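Local coordinates for putative epimerase (Burkholderia cenocepacia, PDB 4LW8), which probably acts as an NAD(P)-dependent epimerase of the Rossmann-fold epimerase/dehydratase family, with a likely role in building the O-antigen of bacterial lipopolysaccharide, at residues F29-L38 with V227-L235; Y43-P51 with Q63-L71. All coordinates share one frame; numbering follows the deposited sequence.

Contact 1: F29-L38 with V227-L235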
loop_
_atom_site.group_PDB
_atom_site.type_symbol
_atom_site.label_atom_id
_atom_site.label_comp_id
_atom_site.label_asym_id
_atom_site.label_seq_id
_atom_site.Cartn_x
_atom_site.Cartn_y
_atom_site.Cartn_z
ATOM N N PHE A 29 22.660 -7.233 -7.940
ATOM C CA PHE A 29 23.313 -8.125 -6.989
ATOM C C PHE A 29 22.607 -9.477 -6.843
ATOM O O PHE A 29 23.205 -10.518 -7.078
ATOM C CB PHE A 29 23.396 -7.435 -5.627
ATOM C CG PHE A 29 23.741 -8.359 -4.490
ATOM C CD1 PHE A 29 24.961 -9.018 -4.458
ATOM C CD2 PHE A 29 22.863 -8.525 -3.427
ATOM C CE1 PHE A 29 25.281 -9.850 -3.410
ATOM C CE2 PHE A 29 23.177 -9.353 -2.384
ATOM C CZ PHE A 29 24.389 -10.019 -2.370
ATOM N N THR A 30 21.334 -9.459 -6.478
ATOM C CA THR A 30 20.580 -10.693 -6.260
ATOM C C THR A 30 20.384 -11.464 -7.563
ATOM O O THR A 30 20.505 -12.689 -7.603
ATOM C CB THR A 30 19.212 -10.387 -5.633
ATOM O OG1 THR A 30 19.415 -9.681 -4.397
ATOM C CG2 THR A 30 18.449 -11.673 -5.357
ATOM N N GLY A 31 20.111 -10.728 -8.634
ATOM C CA GLY A 31 19.888 -11.319 -9.946
ATOM C C GLY A 31 21.042 -12.177 -10.437
ATOM O O GLY A 31 20.831 -13.212 -11.047
ATOM N N ARG A 32 22.266 -11.753 -10.164
ATOM C CA ARG A 32 23.438 -12.510 -10.605
ATOM C C ARG A 32 23.438 -13.928 -10.036
ATOM O O ARG A 32 23.769 -14.883 -10.728
ATOM C CB ARG A 32 24.728 -11.790 -10.221
ATOM C CG ARG A 32 25.968 -12.620 -10.503
ATOM C CD ARG A 32 27.231 -11.791 -10.504
ATOM N NE ARG A 32 27.613 -11.375 -9.160
ATOM C CZ ARG A 32 28.865 -11.182 -8.763
ATOM N NH1 ARG A 32 29.877 -11.392 -9.600
ATOM N NH2 ARG A 32 29.110 -10.797 -7.520
ATOM N N TYR A 33 23.101 -14.044 -8.758
ATOM C CA TYR A 33 22.977 -15.337 -8.102
ATOM C C TYR A 33 21.697 -16.097 -8.509
ATOM O O TYR A 33 21.714 -17.318 -8.612
ATOM C CB TYR A 33 23.045 -15.133 -6.593
ATOM C CG TYR A 33 24.406 -14.617 -6.185
ATOM C CD1 TYR A 33 25.481 -15.481 -6.025
ATOM C CD2 TYR A 33 24.628 -13.256 -6.010
ATOM C CE1 TYR A 33 26.729 -15.010 -5.676
ATOM C CE2 TYR A 33 25.875 -12.775 -5.645
ATOM C CZ TYR A 33 26.921 -13.660 -5.491
ATOM O OH TYR A 33 28.168 -13.202 -5.151
ATOM N N MET A 34 20.594 -15.383 -8.739
ATOM C CA MET A 34 19.353 -16.027 -9.170
ATOM C C MET A 34 19.567 -16.695 -10.525
ATOM O O MET A 34 19.052 -17.788 -10.802
ATOM C CB MET A 34 18.204 -15.014 -9.267
ATOM C CG MET A 34 16.824 -15.664 -9.353
ATOM S SD MET A 34 16.385 -16.506 -7.822
ATOM C CE MET A 34 16.141 -18.191 -8.406
ATOM N N ALA A 35 20.350 -16.031 -11.365
ATOM C CA ALA A 35 20.668 -16.551 -12.687
ATOM C C ALA A 35 21.380 -17.908 -12.590
ATOM O O ALA A 35 20.977 -18.876 -13.237
ATOM C CB ALA A 35 21.513 -15.546 -13.449
ATOM N N GLU A 36 22.420 -17.986 -11.764
ATOM C CA GLU A 36 23.146 -19.239 -11.588
ATOM C C GLU A 36 22.226 -20.363 -11.073
ATOM O O GLU A 36 22.283 -21.491 -11.562
ATOM C CB GLU A 36 24.331 -19.039 -10.640
ATOM C CG GLU A 36 25.271 -20.242 -10.541
ATOM C CD GLU A 36 24.740 -21.347 -9.636
ATOM O OE1 GLU A 36 23.956 -21.033 -8.703
ATOM O OE2 GLU A 36 25.102 -22.527 -9.869
ATOM N N ARG A 37 21.395 -20.062 -10.081
ATOM C CA ARG A 37 20.441 -21.048 -9.559
ATOM C C ARG A 37 19.517 -21.579 -10.664
ATOM O O ARG A 37 19.365 -22.785 -10.827
ATOM C CB ARG A 37 19.604 -20.446 -8.431
ATOM C CG ARG A 37 20.142 -20.730 -7.031
ATOM C CD ARG A 37 21.425 -19.943 -6.690
ATOM N NE ARG A 37 21.856 -20.260 -5.326
ATOM C CZ ARG A 37 22.606 -21.315 -5.014
ATOM N NH1 ARG A 37 23.033 -22.134 -5.971
ATOM N NH2 ARG A 37 22.938 -21.549 -3.752
ATOM N N LEU A 38 18.907 -20.672 -11.420
ATOM C CA LEU A 38 17.998 -21.050 -12.496
ATOM C C LEU A 38 18.691 -21.820 -13.621
ATOM O O LEU A 38 18.152 -22.798 -14.125
ATOM C CB LEU A 38 17.315 -19.814 -13.076
ATOM C CG LEU A 38 16.261 -19.182 -12.154
ATOM C CD1 LEU A 38 15.911 -17.805 -12.648
ATOM C CD2 LEU A 38 15.009 -20.055 -12.086
ATOM N N VAL A 227 23.241 -14.511 0.315
ATOM C CA VAL A 227 22.469 -14.374 -0.924
ATOM C C VAL A 227 22.342 -15.719 -1.685
ATOM O O VAL A 227 21.316 -15.993 -2.319
ATOM C CB VAL A 227 23.094 -13.286 -1.856
ATOM C CG1 VAL A 227 24.510 -13.680 -2.307
ATOM C CG2 VAL A 227 22.194 -13.013 -3.051
ATOM N N ARG A 228 23.352 -16.578 -1.580
ATOM C CA ARG A 228 23.292 -17.872 -2.243
ATOM C C ARG A 228 22.200 -18.758 -1.626
ATOM O O ARG A 228 21.490 -19.455 -2.349
ATOM C CB ARG A 228 24.650 -18.573 -2.178
ATOM C CG ARG A 228 25.718 -17.901 -3.018
ATOM C CD ARG A 228 27.102 -18.412 -2.708
ATOM N NE ARG A 228 27.483 -18.123 -1.329
ATOM C CZ ARG A 228 28.649 -18.479 -0.801
ATOM N NH1 ARG A 228 29.541 -19.128 -1.547
ATOM N NH2 ARG A 228 28.924 -18.189 0.461
ATOM N N ASP A 229 22.041 -18.701 -0.304
ATOM C CA ASP A 229 20.961 -19.418 0.376
ATOM C C ASP A 229 19.601 -18.846 0.003
ATOM O O ASP A 229 18.622 -19.581 -0.159
ATOM C CB ASP A 229 21.101 -19.347 1.905
ATOM C CG ASP A 229 22.347 -20.045 2.430
ATOM O OD1 ASP A 229 23.004 -20.794 1.678
ATOM O OD2 ASP A 229 22.653 -19.865 3.627
ATOM N N VAL A 230 19.530 -17.522 -0.097
ATOM C CA VAL A 230 18.256 -16.866 -0.381
ATOM C C VAL A 230 17.763 -17.254 -1.786
ATOM O O VAL A 230 16.601 -17.621 -1.980
ATOM C CB VAL A 230 18.375 -15.332 -0.254
ATOM C CG1 VAL A 230 17.158 -14.622 -0.867
ATOM C CG2 VAL A 230 18.588 -14.910 1.226
ATOM N N THR A 231 18.653 -17.213 -2.764
ATOM C CA THR A 231 18.247 -17.541 -4.119
ATOM C C THR A 231 17.965 -19.048 -4.259
ATOM O O THR A 231 17.124 -19.441 -5.068
ATOM C CB THR A 231 19.290 -17.041 -5.141
ATOM O OG1 THR A 231 20.584 -17.550 -4.808
ATOM C CG2 THR A 231 19.338 -15.498 -5.114
ATOM N N ALA A 232 18.649 -19.889 -3.478
ATOM C CA ALA A 232 18.321 -21.321 -3.467
ATOM C C ALA A 232 16.879 -21.525 -2.979
ATOM O O ALA A 232 16.153 -22.353 -3.512
ATOM C CB ALA A 232 19.302 -22.109 -2.599
ATOM N N ALA A 233 16.477 -20.761 -1.968
ATOM C CA ALA A 233 15.100 -20.783 -1.469
ATOM C C ALA A 233 14.107 -20.272 -2.517
ATOM O O ALA A 233 13.033 -20.839 -2.692
ATOM C CB ALA A 233 14.992 -19.942 -0.192
ATOM N N TYR A 234 14.474 -19.195 -3.205
ATOM C CA TYR A 234 13.662 -18.650 -4.281
ATOM C C TYR A 234 13.401 -19.728 -5.352
ATOM O O TYR A 234 12.270 -19.903 -5.814
ATOM C CB TYR A 234 14.346 -17.434 -4.921
ATOM C CG TYR A 234 14.266 -16.124 -4.127
ATOM C CD1 TYR A 234 13.763 -16.096 -2.828
ATOM C CD2 TYR A 234 14.682 -14.917 -4.696
ATOM C CE1 TYR A 234 13.686 -14.905 -2.108
ATOM C CE2 TYR A 234 14.609 -13.716 -3.984
ATOM C CZ TYR A 234 14.106 -13.722 -2.678
ATOM O OH TYR A 234 14.032 -12.546 -1.947
ATOM N N LEU A 235 14.441 -20.471 -5.714
ATOM C CA LEU A 235 14.289 -21.530 -6.705
ATOM C C LEU A 235 13.325 -22.608 -6.208
ATOM O O LEU A 235 12.481 -23.087 -6.965
ATOM C CB LEU A 235 15.642 -22.150 -7.058
ATOM C CG LEU A 235 15.555 -23.369 -7.982
ATOM C CD1 LEU A 235 14.964 -23.010 -9.341
ATOM C CD2 LEU A 235 16.915 -24.053 -8.137
#

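Contact 2: Y43-P51 with Q63-L71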
loop_
_atom_site.group_PDB
_atom_site.type_symbol
_atom_site.label_atom_id
_atom_site.label_comp_id
_atom_site.label_asym_id
_atom_site.label_seq_id
_atom_site.Cartn_x
_atom_site.Cartn_y
_atom_site.Cartn_z
ATOM N N TYR A 43 17.086 -23.881 -16.682
ATOM C CA TYR A 43 16.371 -22.838 -17.422
ATOM C C TYR A 43 17.256 -22.060 -18.399
ATOM O O TYR A 43 18.451 -21.881 -18.170
ATOM C CB TYR A 43 15.732 -21.820 -16.468
ATOM C CG TYR A 43 14.554 -22.322 -15.654
ATOM C CD1 TYR A 43 13.247 -22.192 -16.124
ATOM C CD2 TYR A 43 14.748 -22.910 -14.406
ATOM C CE1 TYR A 43 12.161 -22.653 -15.375
ATOM C CE2 TYR A 43 13.674 -23.366 -13.647
ATOM C CZ TYR A 43 12.384 -23.241 -14.138
ATOM O OH TYR A 43 11.325 -23.702 -13.388
ATOM N N ASP A 44 16.651 -21.594 -19.484
ATOM C CA ASP A 44 17.232 -20.541 -20.308
ATOM C C ASP A 44 16.836 -19.221 -19.662
ATOM O O ASP A 44 15.659 -18.867 -19.642
ATOM C CB ASP A 44 16.732 -20.629 -21.762
ATOM C CG ASP A 44 17.321 -19.549 -22.668
ATOM O OD1 ASP A 44 18.367 -18.948 -22.324
ATOM O OD2 ASP A 44 16.731 -19.304 -23.745
ATOM N N VAL A 45 17.807 -18.504 -19.110
ATOM C CA VAL A 45 17.498 -17.318 -18.318
ATOM C C VAL A 45 17.463 -16.057 -19.170
ATOM O O VAL A 45 18.457 -15.709 -19.816
ATOM C CB VAL A 45 18.514 -17.139 -17.164
ATOM C CG1 VAL A 45 18.226 -15.868 -16.372
ATOM C CG2 VAL A 45 18.474 -18.340 -16.251
ATOM N N TRP A 46 16.294 -15.412 -19.196
ATOM C CA TRP A 46 16.100 -14.084 -19.799
ATOM C C TRP A 46 15.881 -13.078 -18.678
ATOM O O TRP A 46 15.524 -13.460 -17.574
ATOM C CB TRP A 46 14.888 -14.033 -20.731
ATOM C CG TRP A 46 14.917 -14.932 -21.922
ATOM C CD1 TRP A 46 15.324 -16.238 -21.965
ATOM C CD2 TRP A 46 14.496 -14.600 -23.245
ATOM N NE1 TRP A 46 15.201 -16.730 -23.238
ATOM C CE2 TRP A 46 14.685 -15.748 -24.044
ATOM C CE3 TRP A 46 13.990 -13.438 -23.837
ATOM C CZ2 TRP A 46 14.384 -15.771 -25.410
ATOM C CZ3 TRP A 46 13.691 -13.464 -25.190
ATOM C CH2 TRP A 46 13.884 -14.626 -25.959
ATOM N N GLY A 47 16.067 -11.793 -18.949
ATOM C CA GLY A 47 15.811 -10.808 -17.917
ATOM C C GLY A 47 15.857 -9.384 -18.418
ATOM O O GLY A 47 16.237 -9.148 -19.561
ATOM N N THR A 48 15.481 -8.431 -17.565
ATOM C CA THR A 48 15.474 -7.035 -17.978
ATOM C C THR A 48 16.701 -6.298 -17.457
ATOM O O THR A 48 17.249 -6.672 -16.425
ATOM C CB THR A 48 14.206 -6.305 -17.494
ATOM O OG1 THR A 48 14.180 -6.277 -16.055
ATOM C CG2 THR A 48 12.955 -7.016 -18.016
ATOM N N VAL A 49 17.130 -5.283 -18.209
ATOM C CA VAL A 49 18.132 -4.309 -17.781
ATOM C C VAL A 49 17.598 -2.914 -18.081
ATOM O O VAL A 49 16.707 -2.760 -18.912
ATOM C CB VAL A 49 19.489 -4.487 -18.519
ATOM C CG1 VAL A 49 20.116 -5.829 -18.193
ATOM C CG2 VAL A 49 19.292 -4.313 -20.019
ATOM N N ALA A 50 18.145 -1.894 -17.429
ATOM C CA ALA A 50 17.733 -0.517 -17.698
ATOM C C ALA A 50 18.235 -0.071 -19.063
ATOM O O ALA A 50 19.402 -0.261 -19.377
ATOM C CB ALA A 50 18.275 0.436 -16.613
ATOM N N PRO A 51 17.359 0.538 -19.870
ATOM C CA PRO A 51 17.771 1.108 -21.152
ATOM C C PRO A 51 18.870 2.148 -20.965
ATOM O O PRO A 51 18.849 2.873 -19.974
ATOM C CB PRO A 51 16.486 1.754 -21.676
ATOM C CG PRO A 51 15.392 0.941 -21.064
ATOM C CD PRO A 51 15.893 0.565 -19.696
ATOM N N GLN A 63 25.459 -16.280 -20.727
ATOM C CA GLN A 63 24.416 -17.081 -21.357
ATOM C C GLN A 63 23.004 -16.562 -21.063
ATOM O O GLN A 63 22.024 -17.277 -21.250
ATOM C CB GLN A 63 24.539 -18.530 -20.913
ATOM C CG GLN A 63 25.805 -19.200 -21.410
ATOM C CD GLN A 63 25.915 -20.641 -20.968
ATOM O OE1 GLN A 63 26.115 -21.538 -21.790
ATOM N NE2 GLN A 63 25.798 -20.875 -19.660
ATOM N N CYS A 64 22.900 -15.325 -20.592
ATOM C CA CYS A 64 21.592 -14.733 -20.338
ATOM C C CYS A 64 21.146 -13.862 -21.500
ATOM O O CYS A 64 21.965 -13.197 -22.129
ATOM C CB CYS A 64 21.617 -13.911 -19.052
ATOM S SG CYS A 64 21.947 -14.907 -17.592
ATOM N N THR A 65 19.851 -13.878 -21.790
ATOM C CA THR A 65 19.288 -12.994 -22.796
ATOM C C THR A 65 18.787 -11.737 -22.068
ATOM O O THR A 65 17.883 -11.817 -21.246
ATOM C CB THR A 65 18.146 -13.666 -23.579
ATOM O OG1 THR A 65 18.639 -14.836 -24.244
ATOM C CG2 THR A 65 17.563 -12.707 -24.614
ATOM N N LEU A 66 19.405 -10.591 -22.354
ATOM C CA LEU A 66 19.134 -9.346 -21.635
ATOM C C LEU A 66 18.293 -8.395 -22.462
ATOM O O LEU A 66 18.723 -7.948 -23.519
ATOM C CB LEU A 66 20.451 -8.659 -21.254
ATOM C CG LEU A 66 21.433 -9.522 -20.461
ATOM C CD1 LEU A 66 22.690 -8.738 -20.141
ATOM C CD2 LEU A 66 20.780 -9.993 -19.194
ATOM N N LEU A 67 17.105 -8.061 -21.971
ATOM C CA LEU A 67 16.201 -7.179 -22.701
ATOM C C LEU A 67 16.117 -5.774 -22.055
ATOM O O LEU A 67 15.744 -5.646 -20.895
ATOM C CB LEU A 67 14.806 -7.817 -22.778
ATOM C CG LEU A 67 14.675 -9.257 -23.318
ATOM C CD1 LEU A 67 13.204 -9.696 -23.331
ATOM C CD2 LEU A 67 15.280 -9.403 -24.702
ATOM N N PRO A 68 16.478 -4.717 -22.800
ATOM C CA PRO A 68 16.376 -3.383 -22.196
ATOM C C PRO A 68 14.915 -2.971 -22.037
ATOM O O PRO A 68 14.228 -2.691 -23.023
ATOM C CB PRO A 68 17.112 -2.471 -23.195
ATOM C CG PRO A 68 17.838 -3.397 -24.130
ATOM C CD PRO A 68 17.044 -4.663 -24.156
ATOM N N VAL A 69 14.450 -2.954 -20.793
ATOM C CA VAL A 69 13.069 -2.625 -20.467
ATOM C C VAL A 69 12.978 -1.740 -19.218
ATOM O O VAL A 69 13.507 -2.076 -18.164
ATOM C CB VAL A 69 12.205 -3.906 -20.219
ATOM C CG1 VAL A 69 10.786 -3.513 -19.999
ATOM C CG2 VAL A 69 12.305 -4.881 -21.390
ATOM N N ASP A 70 12.301 -0.608 -19.340
ATOM C CA ASP A 70 11.933 0.178 -18.167
ATOM C C ASP A 70 10.608 -0.363 -17.596
ATOM O O ASP A 70 9.637 -0.504 -18.327
ATOM C CB ASP A 70 11.836 1.660 -18.541
ATOM C CG ASP A 70 11.135 2.504 -17.477
ATOM O OD1 ASP A 70 11.232 2.187 -16.271
ATOM O OD2 ASP A 70 10.491 3.508 -17.857
ATOM N N LEU A 71 10.581 -0.695 -16.307
ATOM C CA LEU A 71 9.372 -1.249 -15.672
ATOM C C LEU A 71 8.135 -0.363 -15.840
ATOM O O LEU A 71 7.007 -0.859 -15.937
ATOM C CB LEU A 71 9.618 -1.478 -14.184
ATOM C CG LEU A 71 10.472 -2.663 -13.738
ATOM C CD1 LEU A 71 10.812 -2.481 -12.268
ATOM C CD2 LEU A 71 9.734 -3.966 -13.950
HETATM O O HOH W 1 20.816 -18.897 -19.530
#

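Contact 1: F29-L38 with V227-L235
Arg37 grips the backbone carbonyl of Arg228 side-on, with two nitrogens on one oxygen. Arg37 NE reaches Arg228 O at 3.1 Å in the carbonyl plane, on a lone pair, while Arg37 NH2 comes to the same oxygen at 2.9 Å from above that plane. The oxygen also accepts the helical N-H of Ala232, so three donors converge on it. Arg37 NE has a further, weak bond to Thr231 OG1, whose own hydrogen goes to Val227 O; both acceptors lie at the edge of the guanidinium and help fix its plane. Arg37 NH1 forms a salt bridge with Glu36 OE1 of its own helix, although the hydrogen bond within it is weak.

Thr231 is a knob in a hole formed by Thr30, Tyr33, Met34 and Arg37. With OG1 between its backbone N and carbonyl carbon (chi1 54°), the hydroxyl faces Arg37 and Thr231 CG2 turns toward helix 29-38, 3.9 Å from Thr30 CG2. Farther toward the N-terminal ends, Val227 CG1 stands over the centre of the Tyr33 ring, 3.8 Å from its centroid, and Phe29 CZ meets Val227 CB at 3.6 Å; the Tyr33 hydroxyl bonds to Val191 O. Toward the C-terminal ends, Met34 SD lies at the edge of the Tyr234 ring, a Met-aromatic contact, and Leu38 CD2 meets Leu235 CD1.

The axes of segments 29-38 and 227-235 approach to 9.0 Å and cross at -53°. A long arginine can reach across to the opposite helix's backbone, and small threonine suits the middle; polar clamp and apolar packing thus join two Rossmann-fold helices, and the carbonyl dipole, its oxygen toward the guanidinium, probably steadies the Arg37 charge.

Contact 2: Y43-P51 with Q63-L71
Trp46 CG stands anti to its carbonyl carbon (chi1 -62°), which lays the indole alongside Thr65, both side chains pointing the same way from the sheet. Thr65 has its methyl CG2 anti to the backbone N (chi1 -60°) and presents CB over one face of the indole, 3.9 Å from the centroid of the five-membered ring, a CH-pi contact. The methyl itself lies 3.7 Å from Trp46 CE3, and Leu67 CD1 touches that same carbon at the ring edge. Trp46 NE1 donates to Asp44 OD2 at 3.0 Å, meeting the carboxylate from above its plane, so the ring is held at its polar end too; Asp44 is also salt-bridged to Arg16.

Beneath these groups, strands 44-49 and 65-68 pair in parallel. Leu67 N to Gly47 O, at 2.8 Å, is nearly straight (176° at the hydrogen), and Val49 O accepts from Val69 N. Gly47, with no side chain, adds no bulk beside Leu66. Val49 CG1 meets Leu66 CB on the face opposite Trp46, where beta-branched Val49 suits an extended strand. At one end a water bridges Val45 N and Gln63 O; at the other, Pro51 CD packs 3.7 Å from Val69 C.

Parallel strand 20-24 flanks strand 44-49 on its other side, so 44-49 is interior and 65-68 adds to the edge of the Rossmann sheet. Helix 74-84 covers the Trp46 face through Asp83 and Ala84 and also packs on Val69, whereas Leu38 and Gln39 of helix 29-40 pack on Val45, and Gln39 also on Cys64.

In the fold
From the N terminus, strand 20-24 leads into helix 29-40, the first half of contact 1, and the chain then enters strand 44-49, completing a beta-alpha-beta crossover. A loop brings it to strand 65-68, where contact 2 closes, with only 11 residues between segments 43-51 and 63-71. Contact 1 closes much later, when segment 227-235 returns to segment 29-38, with 188 residues between them, so the short loop of contact 2 falls wholly within the long one. The two sites meet at helix 29-40: Leu38 O probably accepts from Tyr43 N, Leu38 packs on Val45, and Ala35 on Cys64. This helix thereby joins the sheet edge to the later helix 227-240.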